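PDB 5WII: conjugal transfer protein from Escherichia coli, which probably forms part of the inner-membrane channel of a conjugative type IV secretion system, as a VirB8-family protein seen here as its NTF2-like domain. Local coordinates for residues A[37-42]-A[88-93]; A[42-47]-A[80-85]. One frame throughout, in Å; residues are numbered along the deposited sequence.

Contact 1 (A[37-42]-A[88-93]); sequences YVIHRE and TRVKIN. With AO4 (2-chloropyridine-4-carboxylic acid), chain E.
With CG1 of Val90 anti to its backbone N (chi1 165°) and CG1 of Ile39 lying beside its own backbone N (chi1 -66°), the two branches meet: Ile39 CG1 and Val90 CG1 are 3.6 Å apart. The side chains cross obliquely, and the helix runs nearly antiparallel to the strand, the short axes making 160° and approaching to 8.1 Å. The other Val90 branch, CG2, turns to the last helical residue and rests 3.9 Å from Glu42 CB. Ile92, two residues further along the strand, joins in; its CG1 meets Ile39 CD1 at 4.2 Å, while its CD1 reaches CB of Val38. The interface is thus apolar, built from branched aliphatic side chains on alternate strand positions. At the other end, Thr88 lays its methyl, CG2, 3.8 Å from the carbonyl O of Glu42, and its CB-OG1 side borders the carboxylate of the bound 2-chloropyridine-4-carboxylic acid, with OG1 3.8 Å from OAJ. A glycine here would probably open a gap beside the Glu42 carbonyl and leave that side of the carboxylate without its neighbour. The ligand oxygen OAI also comes within 2.9 Å of Glu42 O, so the fragment sits at the helix end. The Glu42 chain is bent and its carboxylate leads away from the strand, OE2 hydrogen-bonded to the hydroxyl of Tyr156. The contact packs the C-terminal part of helix 27-42 onto strand 86-98, an outermost strand of the four-stranded antiparallel sheet in this chain; Val38 continues the packing onto Phe108 of strand 103-114 and Met130 of strand 124-134.

Contact 2 (A[42-47]-A[80-85]); sequences ESYDFY and KVLGDS. With AO4 (2-chloropyridine-4-carboxylic acid), chain E.
Tyr44 reaches across to Leu82 and Gly83, which meet its ring in different ways: Leu82 CD1 lies over one face, while the carbonyl O of Gly83 sits at the edge, near the ring plane. There the phenol donates a hydrogen bond, Tyr44 OH to Gly83 O at 2.6 Å. The hydroxyl lies in the carbonyl plane on a lone pair of the oxygen, with a C=O...donor angle of 120°. The extended side chain, CG anti to the backbone N (chi1 -178°), carries the hydroxyl to the turn. CB of Leu82 lies 4.1 Å from Tyr44 CE2. The same Gly83 oxygen is approached by Phe46, whose CB lies 3.5 Å from Gly83 O. Tyr47 instead presents its ring edge to the carboxylate of Asp84, CE1 being 4.5 Å from OD2. Asp84 OD1 also lies 4.3 Å from Asp45 OD1, a pairing of like charges that is probably eased by the salt bridge from Asp84 OD2 to Arg115. A type II' turn from Leu82 to Ser85 presents the accepting carbonyl; Gly83 takes positive phi in it, and Leu82 O receives both the backbone N and the OG of Ser85. At the base of the Tyr44 side chain, CB is 3.8 Å from CAA of the bound chloropyridine. This largely surface contact joins the loop between helices 27-42 and 49-58 to the turn that leads from helix 78-81 into strand 86-98, and the backbone O of Tyr44 is also hydrogen-bonded to OG1 of Thr87 on that strand.

In the fold
Contact 1 and contact 2 have centres about 14 Å apart and share Glu42, the last residue of helix 27-42. Along the chain the order is 37-42, 42-47, 80-85, 88-93, so contact 2 falls within the span bracketed by contact 1, and helix 78-81 is followed, after the turn 82-85, by strand 86-98. Contact 1 lies nearer the centre of the chain, where helix meets sheet; contact 2 lies further out, between loop and turn. A probable backbone hydrogen bond, Tyr44 N to Thr88 O, ties them together. Both touch the bound chloropyridine, which thus occupies a site formed where the helix end, loop and strand 86-98 converge in this VirB8-like domain.

Contact 1 (A[37-42]-A[88-93])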
ATOM      1  N   TYR A  37       3.324   4.156   8.056  1.00 30.28           N
ATOM      2  CA  TYR A  37       3.799   4.514   9.384  1.00 33.61           C
ATOM      3  C   TYR A  37       4.609   5.808   9.347  1.00 31.47           C
ATOM      4  O   TYR A  37       4.395   6.703  10.163  1.00 37.22           O
ATOM      5  CB  TYR A  37       4.636   3.376   9.970  1.00 39.29           C
ATOM      6  CG  TYR A  37       5.110   3.615  11.384  1.00 36.71           C
ATOM      7  CD1 TYR A  37       4.323   3.263  12.471  1.00 36.82           C
ATOM      8  CD2 TYR A  37       6.352   4.182  11.632  1.00 34.80           C
ATOM      9  CE1 TYR A  37       4.757   3.476  13.766  1.00 35.61           C
ATOM     10  CE2 TYR A  37       6.792   4.398  12.921  1.00 37.24           C
ATOM     11  CZ  TYR A  37       5.994   4.044  13.984  1.00 39.33           C
ATOM     12  OH  TYR A  37       6.439   4.259  15.268  1.00 34.09           O
ATOM     13  N   VAL A  38       5.536   5.904   8.399  1.00 35.92           N
ATOM     14  CA  VAL A  38       6.376   7.092   8.270  1.00 39.28           C
ATOM     15  C   VAL A  38       5.535   8.325   7.981  1.00 38.55           C
ATOM     16  O   VAL A  38       5.725   9.377   8.589  1.00 44.10           O
ATOM     17  CB  VAL A  38       7.420   6.937   7.145  1.00 35.80           C
ATOM     18  CG1 VAL A  38       8.271   8.198   7.019  1.00 37.70           C
ATOM     19  CG2 VAL A  38       8.305   5.737   7.402  1.00 34.71           C
ATOM     20  N   ILE A  39       4.612   8.187   7.037  1.00 36.30           N
ATOM     21  CA  ILE A  39       3.766   9.297   6.625  1.00 37.11           C
ATOM     22  C   ILE A  39       2.886   9.748   7.785  1.00 39.62           C
ATOM     23  O   ILE A  39       2.667  10.940   7.978  1.00 35.29           O
ATOM     24  CB  ILE A  39       2.902   8.907   5.409  1.00 38.81           C
ATOM     25  CG1 ILE A  39       3.805   8.653   4.201  1.00 41.72           C
ATOM     26  CG2 ILE A  39       1.897  10.003   5.069  1.00 47.58           C
ATOM     27  CD1 ILE A  39       3.122   7.954   3.050  1.00 40.96           C
ATOM     28  N   HIS A  40       2.394   8.791   8.561  1.00 40.43           N
ATOM     29  CA  HIS A  40       1.631   9.097   9.755  1.00 33.99           C
ATOM     30  C   HIS A  40       2.473   9.819  10.770  1.00 35.65           C
ATOM     31  O   HIS A  40       1.993  10.743  11.463  1.00 50.37           O
ATOM     32  CB  HIS A  40       1.071   7.818  10.365  1.00 38.78           C
ATOM     33  CG  HIS A  40      -0.205   7.341   9.712  1.00 36.56           C
ATOM     34  ND1 HIS A  40      -1.114   8.188   9.197  1.00 40.93           N
ATOM     35  CD2 HIS A  40      -0.702   6.056   9.504  1.00 41.94           C
ATOM     36  CE1 HIS A  40      -2.141   7.485   8.685  1.00 42.43           C
ATOM     37  NE2 HIS A  40      -1.887   6.179   8.873  1.00 41.18           N
ATOM     38  N   ARG A  41       3.730   9.401  10.888  1.00 38.55           N
ATOM     39  CA  ARG A  41       4.601   9.832  11.975  1.00 32.54           C
ATOM     40  C   ARG A  41       5.397  11.095  11.662  1.00 31.81           C
ATOM     41  O   ARG A  41       5.664  11.896  12.557  1.00 40.10           O
ATOM     42  CB  ARG A  41       5.564   8.702  12.340  1.00 29.57           C
ATOM     43  CG  ARG A  41       6.596   9.087  13.380  1.00 39.15           C
ATOM     44  CD  ARG A  41       7.111   7.869  14.127  1.00 40.21           C
ATOM     45  NE  ARG A  41       8.055   8.225  15.183  1.00 42.79           N
ATOM     46  CZ  ARG A  41       8.449   7.398  16.145  1.00 42.90           C
ATOM     47  NH1 ARG A  41       7.978   6.159  16.197  1.00 47.18           N
ATOM     48  NH2 ARG A  41       9.312   7.810  17.064  1.00 41.73           N
ATOM     49  N   GLU A  42       5.772  11.271  10.399  1.00 40.09           N
ATOM     50  CA  GLU A  42       6.654  12.369  10.011  1.00 35.63           C
ATOM     51  C   GLU A  42       5.914  13.525   9.335  1.00 31.19           C
ATOM     52  O   GLU A  42       6.435  14.635   9.262  1.00 40.29           O
ATOM     53  CB  GLU A  42       7.756  11.846   9.087  1.00 35.11           C
ATOM     54  CG  GLU A  42       8.700  10.859   9.755  1.00 33.90           C
ATOM     55  CD  GLU A  42       9.451  11.462  10.927  1.00 36.24           C
ATOM     56  OE1 GLU A  42       9.640  12.697  10.945  1.00 40.24           O
ATOM     57  OE2 GLU A  42       9.849  10.701  11.834  1.00 33.14           O
ATOM     58  N   THR A  88       3.651  19.698   6.935  1.00 46.18           N
ATOM     59  CA  THR A  88       4.774  18.908   6.450  1.00 44.85           C
ATOM     60  C   THR A  88       4.264  17.686   5.700  1.00 48.19           C
ATOM     61  O   THR A  88       3.584  16.835   6.273  1.00 48.83           O
ATOM     62  CB  THR A  88       5.691  18.460   7.605  1.00 46.36           C
ATOM     63  OG1 THR A  88       6.154  19.609   8.326  1.00 57.49           O
ATOM     64  CG2 THR A  88       6.889  17.683   7.079  1.00 42.31           C
ATOM     65  N   ARG A  89       4.590  17.610   4.412  1.00 45.89           N
ATOM     66  CA  ARG A  89       4.195  16.478   3.584  1.00 41.32           C
ATOM     67  C   ARG A  89       5.372  15.527   3.402  1.00 43.06           C
ATOM     68  O   ARG A  89       6.531  15.943   3.455  1.00 43.01           O
ATOM     69  CB  ARG A  89       3.674  16.956   2.225  1.00 44.31           C
ATOM     70  CG  ARG A  89       4.695  17.692   1.372  1.00 50.49           C
ATOM     71  CD  ARG A  89       4.087  18.094   0.035  1.00 53.93           C
ATOM     72  NE  ARG A  89       5.044  18.776  -0.833  1.00 52.62           N
ATOM     73  CZ  ARG A  89       5.308  20.080  -0.791  1.00 56.93           C
ATOM     74  NH1 ARG A  89       4.695  20.865   0.086  1.00 53.37           N
ATOM     75  NH2 ARG A  89       6.192  20.601  -1.628  1.00 60.61           N
ATOM     76  N   VAL A  90       5.061  14.251   3.185  1.00 43.43           N
ATOM     77  CA  VAL A  90       6.073  13.206   3.063  1.00 40.78           C
ATOM     78  C   VAL A  90       6.015  12.544   1.690  1.00 45.14           C
ATOM     79  O   VAL A  90       4.936  12.324   1.137  1.00 39.78           O
ATOM     80  CB  VAL A  90       5.896  12.135   4.167  1.00 35.09           C
ATOM     81  CG1 VAL A  90       6.677  10.863   3.851  1.00 35.07           C
ATOM     82  CG2 VAL A  90       6.332  12.692   5.507  1.00 41.85           C
ATOM     83  N   LYS A  91       7.190  12.236   1.148  1.00 41.81           N
ATOM     84  CA  LYS A  91       7.303  11.488  -0.098  1.00 37.23           C
ATOM     85  C   LYS A  91       8.275  10.328   0.079  1.00 38.88           C
ATOM     86  O   LYS A  91       9.458  10.533   0.343  1.00 42.80           O
ATOM     87  CB  LYS A  91       7.767  12.395  -1.240  1.00 42.44           C
ATOM     88  CG  LYS A  91       8.002  11.670  -2.562  1.00 39.29           C
ATOM     89  CD  LYS A  91       6.753  10.942  -3.037  1.00 41.37           C
ATOM     90  CE  LYS A  91       6.959  10.306  -4.402  1.00 46.79           C
ATOM     91  NZ  LYS A  91       8.039   9.280  -4.393  1.00 51.60           N
ATOM     92  N   ILE A  92       7.766   9.111  -0.069  1.00 42.05           N
ATOM     93  CA  ILE A  92       8.598   7.918   0.030  1.00 41.11           C
ATOM     94  C   ILE A  92       9.428   7.755  -1.240  1.00 38.09           C
ATOM     95  O   ILE A  92       8.885   7.711  -2.345  1.00 34.68           O
ATOM     96  CB  ILE A  92       7.753   6.650   0.253  1.00 29.73           C
ATOM     97  CG1 ILE A  92       6.774   6.848   1.416  1.00 37.75           C
ATOM     98  CG2 ILE A  92       8.653   5.446   0.499  1.00 40.87           C
ATOM     99  CD1 ILE A  92       7.430   7.136   2.754  1.00 36.15           C
ATOM    100  N   ASN A  93      10.752   7.779  -1.076  1.00 33.49           N
ATOM    101  CA  ASN A  93      11.690   7.600  -2.188  1.00 37.68           C
ATOM    102  C   ASN A  93      12.089   6.148  -2.483  1.00 45.95           C
ATOM    103  O   ASN A  93      12.196   5.751  -3.643  1.00 47.10           O
ATOM    104  CB  ASN A  93      12.953   8.427  -1.937  1.00 39.17           C
ATOM    105  CG  ASN A  93      12.652   9.896  -1.714  1.00 37.36           C
ATOM    106  OD1 ASN A  93      11.900  10.510  -2.471  1.00 46.31           O
ATOM    107  ND2 ASN A  93      13.240  10.469  -0.669  1.00 37.45           N
TER
HETATM  108  CAH AO4 E 301       7.024  17.196  11.666  1.00 44.79           C
HETATM  109  OAI AO4 E 301       7.699  16.733  10.720  1.00 44.38           O
HETATM  110  OAJ AO4 E 301       6.772  18.399  11.907  1.00 46.63           O
HETATM  111  CAF AO4 E 301       6.433  16.176  12.651  1.00 39.08           C
HETATM  112  CAA AO4 E 301       5.194  15.602  12.443  1.00 46.22           C
HETATM  113  CAB AO4 E 301       4.727  14.646  13.441  0.70 44.06           C
HETATM  114 CL1  AO4 E 301       3.111  13.855  13.231  0.90 51.54          CL
HETATM  115  NAC AO4 E 301       5.457  14.281  14.584  1.00 53.45           N
HETATM  116  CAD AO4 E 301       6.626  14.853  14.736  1.00 44.14           C
HETATM  117  CAE AO4 E 301       7.178  15.823  13.791  1.00 39.55           C

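Contact 2 (A[42-47]-A[80-85])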
ATOM      1  N   GLU A  42       5.772  11.271  10.399  1.00 40.09           N
ATOM      2  CA  GLU A  42       6.654  12.369  10.011  1.00 35.63           C
ATOM      3  C   GLU A  42       5.914  13.525   9.335  1.00 31.19           C
ATOM      4  O   GLU A  42       6.435  14.635   9.262  1.00 40.29           O
ATOM      5  CB  GLU A  42       7.756  11.846   9.087  1.00 35.11           C
ATOM      6  CG  GLU A  42       8.700  10.859   9.755  1.00 33.90           C
ATOM      7  CD  GLU A  42       9.451  11.462  10.927  1.00 36.24           C
ATOM      8  OE1 GLU A  42       9.640  12.697  10.945  1.00 40.24           O
ATOM      9  OE2 GLU A  42       9.849  10.701  11.834  1.00 33.14           O
ATOM     10  N   SER A  43       4.706  13.265   8.843  1.00 31.60           N
ATOM     11  CA  SER A  43       3.901  14.313   8.225  1.00 33.86           C
ATOM     12  C   SER A  43       3.135  15.081   9.290  1.00 42.41           C
ATOM     13  O   SER A  43       2.777  14.519  10.324  1.00 43.42           O
ATOM     14  CB  SER A  43       2.918  13.724   7.213  1.00 39.96           C
ATOM     15  OG  SER A  43       3.503  12.663   6.481  1.00 49.98           O
ATOM     16  N   TYR A  44       2.883  16.362   9.034  1.00 44.40           N
ATOM     17  CA  TYR A  44       2.063  17.169   9.931  1.00 41.09           C
ATOM     18  C   TYR A  44       0.972  17.920   9.181  1.00 42.14           C
ATOM     19  O   TYR A  44       1.245  18.797   8.362  1.00 46.78           O
ATOM     20  CB  TYR A  44       2.917  18.167  10.712  1.00 43.30           C
ATOM     21  CG  TYR A  44       2.098  18.979  11.689  1.00 47.18           C
ATOM     22  CD1 TYR A  44       1.686  18.433  12.898  1.00 44.64           C
ATOM     23  CD2 TYR A  44       1.722  20.283  11.398  1.00 50.95           C
ATOM     24  CE1 TYR A  44       0.930  19.165  13.791  1.00 45.06           C
ATOM     25  CE2 TYR A  44       0.966  21.023  12.287  1.00 46.20           C
ATOM     26  CZ  TYR A  44       0.572  20.459  13.482  1.00 48.11           C
ATOM     27  OH  TYR A  44      -0.181  21.190  14.372  1.00 48.38           O
ATOM     28  N   ASP A  45      -0.268  17.556   9.480  1.00 44.77           N
ATOM     29  CA  ASP A  45      -1.437  18.259   8.977  1.00 44.41           C
ATOM     30  C   ASP A  45      -2.494  18.208  10.073  1.00 52.62           C
ATOM     31  O   ASP A  45      -2.848  17.128  10.547  1.00 51.64           O
ATOM     32  CB  ASP A  45      -1.944  17.629   7.677  1.00 48.74           C
ATOM     33  CG  ASP A  45      -3.130  18.368   7.091  1.00 53.32           C
ATOM     34  OD1 ASP A  45      -3.331  19.550   7.442  1.00 55.70           O
ATOM     35  OD2 ASP A  45      -3.858  17.768   6.270  1.00 46.68           O
ATOM     36  N   PHE A  46      -2.980  19.374  10.490  1.00 55.72           N
ATOM     37  CA  PHE A  46      -3.874  19.456  11.642  1.00 43.37           C
ATOM     38  C   PHE A  46      -5.150  18.654  11.411  1.00 48.53           C
ATOM     39  O   PHE A  46      -5.809  18.231  12.360  1.00 56.49           O
ATOM     40  CB  PHE A  46      -4.218  20.911  11.956  1.00 42.87           C
ATOM     41  CG  PHE A  46      -5.012  21.086  13.219  1.00 51.48           C
ATOM     42  CD1 PHE A  46      -4.675  20.386  14.366  1.00 55.07           C
ATOM     43  CD2 PHE A  46      -6.087  21.956  13.265  1.00 54.12           C
ATOM     44  CE1 PHE A  46      -5.399  20.540  15.529  1.00 44.52           C
ATOM     45  CE2 PHE A  46      -6.816  22.116  14.429  1.00 48.12           C
ATOM     46  CZ  PHE A  46      -6.470  21.407  15.562  1.00 46.04           C
ATOM     47  N   TYR A  47      -5.494  18.455  10.145  1.00 44.64           N
ATOM     48  CA  TYR A  47      -6.558  17.535   9.781  1.00 42.41           C
ATOM     49  C   TYR A  47      -5.975  16.135   9.799  1.00 53.21           C
ATOM     50  O   TYR A  47      -4.960  15.875   9.152  1.00 60.71           O
ATOM     51  CB  TYR A  47      -7.137  17.863   8.405  1.00 56.49           C
ATOM     52  CG  TYR A  47      -7.738  19.243   8.324  1.00 59.89           C
ATOM     53  CD1 TYR A  47      -6.930  20.371   8.365  1.00 56.01           C
ATOM     54  CD2 TYR A  47      -9.108  19.422   8.206  1.00 54.57           C
ATOM     55  CE1 TYR A  47      -7.466  21.632   8.300  1.00 53.00           C
ATOM     56  CE2 TYR A  47      -9.656  20.685   8.135  1.00 51.13           C
ATOM     57  CZ  TYR A  47      -8.827  21.786   8.182  1.00 58.60           C
ATOM     58  OH  TYR A  47      -9.350  23.055   8.114  1.00 57.67           O
ATOM     59  N   LYS A  80      -0.950  21.782  19.815  1.00 50.53           N
ATOM     60  CA  LYS A  80      -1.423  22.995  20.476  1.00 51.72           C
ATOM     61  C   LYS A  80      -0.474  24.174  20.259  1.00 44.00           C
ATOM     62  O   LYS A  80      -0.801  25.311  20.598  1.00 44.65           O
ATOM     63  CB  LYS A  80      -1.603  22.742  21.972  1.00 52.66           C
ATOM     64  CG  LYS A  80      -2.638  21.674  22.292  1.00 53.01           C
ATOM     65  CD  LYS A  80      -2.729  21.398  23.783  1.00 52.74           C
ATOM     66  CE  LYS A  80      -1.467  20.736  24.305  1.00 53.98           C
ATOM     67  NZ  LYS A  80      -1.637  20.216  25.690  1.00 60.05           N
ATOM     68  N   VAL A  81       0.696  23.897  19.692  1.00 49.65           N
ATOM     69  CA  VAL A  81       1.708  24.926  19.459  1.00 46.83           C
ATOM     70  C   VAL A  81       1.672  25.414  18.014  1.00 43.34           C
ATOM     71  O   VAL A  81       1.536  26.610  17.759  1.00 45.31           O
ATOM     72  CB  VAL A  81       3.123  24.403  19.792  1.00 48.44           C
ATOM     73  CG1 VAL A  81       4.192  25.420  19.405  1.00 45.61           C
ATOM     74  CG2 VAL A  81       3.229  24.076  21.274  1.00 48.52           C
ATOM     75  N   LEU A  82       1.799  24.487  17.072  1.00 51.48           N
ATOM     76  CA  LEU A  82       1.838  24.836  15.656  1.00 47.90           C
ATOM     77  C   LEU A  82       0.435  25.033  15.093  1.00 50.05           C
ATOM     78  O   LEU A  82       0.180  25.984  14.354  1.00 56.24           O
ATOM     79  CB  LEU A  82       2.566  23.753  14.858  1.00 46.71           C
ATOM     80  CG  LEU A  82       3.992  23.422  15.304  1.00 49.23           C
ATOM     81  CD1 LEU A  82       4.547  22.277  14.476  1.00 47.19           C
ATOM     82  CD2 LEU A  82       4.899  24.641  15.205  1.00 51.40           C
ATOM     83  N   GLY A  83      -0.471  24.127  15.446  1.00 49.36           N
ATOM     84  CA  GLY A  83      -1.824  24.161  14.927  1.00 46.88           C
ATOM     85  C   GLY A  83      -1.846  23.955  13.428  1.00 47.48           C
ATOM     86  O   GLY A  83      -1.498  22.881  12.938  1.00 56.73           O
ATOM     87  N   ASP A  84      -2.254  24.992  12.703  1.00 47.59           N
ATOM     88  CA  ASP A  84      -2.310  24.948  11.246  1.00 43.83           C
ATOM     89  C   ASP A  84      -1.441  26.050  10.645  1.00 46.89           C
ATOM     90  O   ASP A  84      -1.612  26.428   9.488  1.00 54.13           O
ATOM     91  CB  ASP A  84      -3.757  25.086  10.765  1.00 39.54           C
ATOM     92  CG  ASP A  84      -3.960  24.575   9.351  1.00 50.83           C
ATOM     93  OD1 ASP A  84      -3.319  23.571   8.975  1.00 59.09           O
ATOM     94  OD2 ASP A  84      -4.765  25.177   8.612  1.00 65.37           O
ATOM     95  N   SER A  85      -0.507  26.562  11.442  1.00 44.58           N
ATOM     96  CA  SER A  85       0.381  27.629  10.994  1.00 48.01           C
ATOM     97  C   SER A  85       1.402  27.103   9.992  1.00 51.63           C
ATOM     98  O   SER A  85       1.973  27.867   9.214  1.00 56.43           O
ATOM     99  CB  SER A  85       1.100  28.264  12.184  1.00 50.49           C
ATOM    100  OG  SER A  85       1.964  27.333  12.813  1.00 47.29           O
TER
HETATM  101  CAH AO4 E 301       7.024  17.196  11.666  1.00 44.79           C
HETATM  102  OAI AO4 E 301       7.699  16.733  10.720  1.00 44.38           O
HETATM  103  OAJ AO4 E 301       6.772  18.399  11.907  1.00 46.63           O
HETATM  104  CAF AO4 E 301       6.433  16.176  12.651  1.00 39.08           C
HETATM  105  CAA AO4 E 301       5.194  15.602  12.443  1.00 46.22           C
HETATM  106  CAB AO4 E 301       4.727  14.646  13.441  0.70 44.06           C
HETATM  107 CL1  AO4 E 301       3.111  13.855  13.231  0.90 51.54          CL
HETATM  108  NAC AO4 E 301       5.457  14.281  14.584  1.00 53.45           N
HETATM  109  CAD AO4 E 301       6.626  14.853  14.736  1.00 44.14           C
HETATM  110  CAE AO4 E 301       7.178  15.823  13.791  1.00 39.55           C